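PDB 1ZXT: functional macrophage inflammatory protein 1-alpha homolog from Human herpesvirus 8, which acts as a viral CC chemokine that binds CCR-type chemokine receptors, probably modulating host leukocyte signalling. Local coordinates for residues P38-L43 and Q61-L66. Residues are numbered along the deposited sequence; the frame is centred on the assembly and turned at random.
Sequences PGVILL and QLMQRL
Leu62 opens the contact on the helix side. Leu62 CD1 lies 4.0 Å from CD1 of Leu42, one methyl on another, and the two side chains cross at about a right angle. The Leu62 side chain also touches Val22, which extends the apolar cluster into a loop.

Met63 comes next and reaches Val40. Its side chain does not leave the backbone toward the strand, but a nearly extended chi2 (164°) carries the sulfur across. Met63 SD sits against both branches of Val40, 3.9 Å from CG1 and 4.0 Å from CG2. The chain then bends at chi3 (63°), which lays CE beside Val40 CG1 as well. Trp28 of strand 25-30 touches both Met63 and Val40.

The backbone N of Leu66 bonds to Met63 O at 2.9 Å, and the Leu66 side chain points toward the strand. Leu66 CD1 approaches the second methyl of Leu42, CD2, at 4.3 Å. Leu42 thus spreads its two branches between Leu62 and Leu66.

This is the C-terminal helix of the chemokine fold packed over the three-stranded antiparallel sheet. Strand 40-44 is the middle strand, and its Val40 and Leu42 face the helix. No hydrogen bond joins the two segments. The association therefore rests on dispersion and the burial of methyl groups and one thioether, with no polar bond between the two segments to fix their relative position.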
loop_
_atom_site.group_PDB
_atom_site.type_symbol
_atom_site.label_atom_id
_atom_site.label_comp_id
_atom_site.label_asym_id
_atom_site.label_seq_id
_atom_site.Cartn_x
_atom_site.Cartn_y
_atom_site.Cartn_z
ATOM N N PRO A 38 -7.371 7.288 2.330
ATOM C CA PRO A 38 -6.145 7.058 1.566
ATOM C C PRO A 38 -5.309 5.892 2.106
ATOM O O PRO A 38 -5.161 5.736 3.321
ATOM C CB PRO A 38 -5.413 8.388 1.768
ATOM C CG PRO A 38 -6.515 9.344 1.890
ATOM C CD PRO A 38 -7.394 8.643 2.866
ATOM N N GLY A 39 -4.863 5.066 1.195
ATOM C CA GLY A 39 -4.107 3.869 1.505
ATOM C C GLY A 39 -2.892 3.739 0.673
ATOM O O GLY A 39 -2.752 4.364 -0.371
ATOM N N VAL A 40 -2.050 2.841 1.101
ATOM C CA VAL A 40 -0.897 2.340 0.291
ATOM C C VAL A 40 -0.907 0.851 0.359
ATOM O O VAL A 40 -1.303 0.281 1.391
ATOM C CB VAL A 40 0.483 2.946 0.675
ATOM C CG1 VAL A 40 0.497 4.459 0.524
ATOM C CG2 VAL A 40 0.960 2.536 2.043
ATOM N N ILE A 41 -0.457 0.221 -0.713
ATOM C CA ILE A 41 -0.121 -1.202 -0.699
ATOM C C ILE A 41 1.345 -1.394 -0.498
ATOM O O ILE A 41 2.127 -0.891 -1.245
ATOM C CB ILE A 41 -0.597 -1.888 -1.983
ATOM C CG1 ILE A 41 -2.084 -1.635 -2.202
ATOM C CG2 ILE A 41 -0.250 -3.408 -2.076
ATOM C CD1 ILE A 41 -2.963 -2.010 -1.030
ATOM N N LEU A 42 1.706 -2.171 0.521
ATOM C CA LEU A 42 3.044 -2.730 0.630
ATOM C C LEU A 42 3.028 -4.090 0.002
ATOM O O LEU A 42 2.435 -5.007 0.514
ATOM C CB LEU A 42 3.506 -2.842 2.067
ATOM C CG LEU A 42 3.397 -1.531 2.845
ATOM C CD1 LEU A 42 3.687 -1.792 4.303
ATOM C CD2 LEU A 42 4.238 -0.388 2.295
ATOM N N LEU A 43 3.697 -4.215 -1.126
ATOM C CA LEU A 43 3.623 -5.454 -1.909
ATOM C C LEU A 43 4.773 -6.352 -1.559
ATOM O O LEU A 43 5.977 -5.990 -1.541
ATOM C CB LEU A 43 3.618 -5.147 -3.420
ATOM C CG LEU A 43 3.506 -6.388 -4.333
ATOM C CD1 LEU A 43 2.092 -6.844 -4.321
ATOM C CD2 LEU A 43 4.063 -6.094 -5.733
ATOM N N GLN A 61 7.844 5.484 6.739
ATOM C CA GLN A 61 9.264 5.159 6.812
ATOM C C GLN A 61 9.566 3.955 5.979
ATOM O O GLN A 61 10.600 3.907 5.339
ATOM C CB GLN A 61 9.688 4.920 8.244
ATOM C CG GLN A 61 9.620 6.160 9.081
ATOM C CD GLN A 61 10.065 5.861 10.522
ATOM O OE1 GLN A 61 11.262 5.599 10.778
ATOM N NE2 GLN A 61 9.094 5.874 11.463
ATOM N N LEU A 62 8.669 2.967 5.971
ATOM C CA LEU A 62 8.830 1.814 5.065
ATOM C C LEU A 62 8.729 2.238 3.621
ATOM O O LEU A 62 9.478 1.765 2.772
ATOM C CB LEU A 62 7.808 0.739 5.343
ATOM C CG LEU A 62 7.960 -0.078 6.616
ATOM C CD1 LEU A 62 6.752 -0.935 6.758
ATOM C CD2 LEU A 62 9.270 -0.905 6.646
ATOM N N MET A 63 7.789 3.142 3.351
ATOM C CA MET A 63 7.560 3.654 2.015
ATOM C C MET A 63 8.875 4.233 1.472
ATOM O O MET A 63 9.348 3.871 0.398
ATOM C CB MET A 63 6.480 4.706 2.036
ATOM C CG MET A 63 5.077 4.149 2.065
ATOM S SD MET A 63 3.787 5.294 2.539
ATOM C CE MET A 63 3.951 6.446 1.171
ATOM N N GLN A 64 9.489 5.106 2.265
ATOM C CA GLN A 64 10.795 5.674 1.949
ATOM C C GLN A 64 11.860 4.650 1.584
ATOM O O GLN A 64 12.701 4.908 0.725
ATOM C CB GLN A 64 11.287 6.491 3.151
ATOM C CG GLN A 64 10.603 7.857 3.271
ATOM C CD GLN A 64 11.052 8.667 4.478
ATOM O OE1 GLN A 64 12.156 8.475 4.993
ATOM N NE2 GLN A 64 10.176 9.570 4.938
ATOM N N ARG A 65 11.873 3.515 2.276
ATOM C CA ARG A 65 12.872 2.488 2.009
ATOM C C ARG A 65 12.529 1.642 0.771
ATOM O O ARG A 65 13.345 0.792 0.415
ATOM C CB ARG A 65 13.048 1.490 3.185
ATOM C CG ARG A 65 13.175 2.021 4.618
ATOM C CD ARG A 65 13.768 3.378 4.745
ATOM N NE ARG A 65 14.240 3.615 6.104
ATOM C CZ ARG A 65 14.858 4.727 6.498
ATOM N NH1 ARG A 65 15.083 5.728 5.637
ATOM N NH2 ARG A 65 15.265 4.843 7.758
ATOM N N LEU A 66 11.361 1.833 0.136
ATOM C CA LEU A 66 10.930 0.911 -0.925
ATOM C C LEU A 66 10.727 1.680 -2.201
ATOM O O LEU A 66 10.388 2.817 -2.129
ATOM C CB LEU A 66 9.606 0.253 -0.578
ATOM C CG LEU A 66 9.645 -0.729 0.605
ATOM C CD1 LEU A 66 8.242 -1.033 0.956
ATOM C CD2 LEU A 66 10.421 -1.976 0.212
#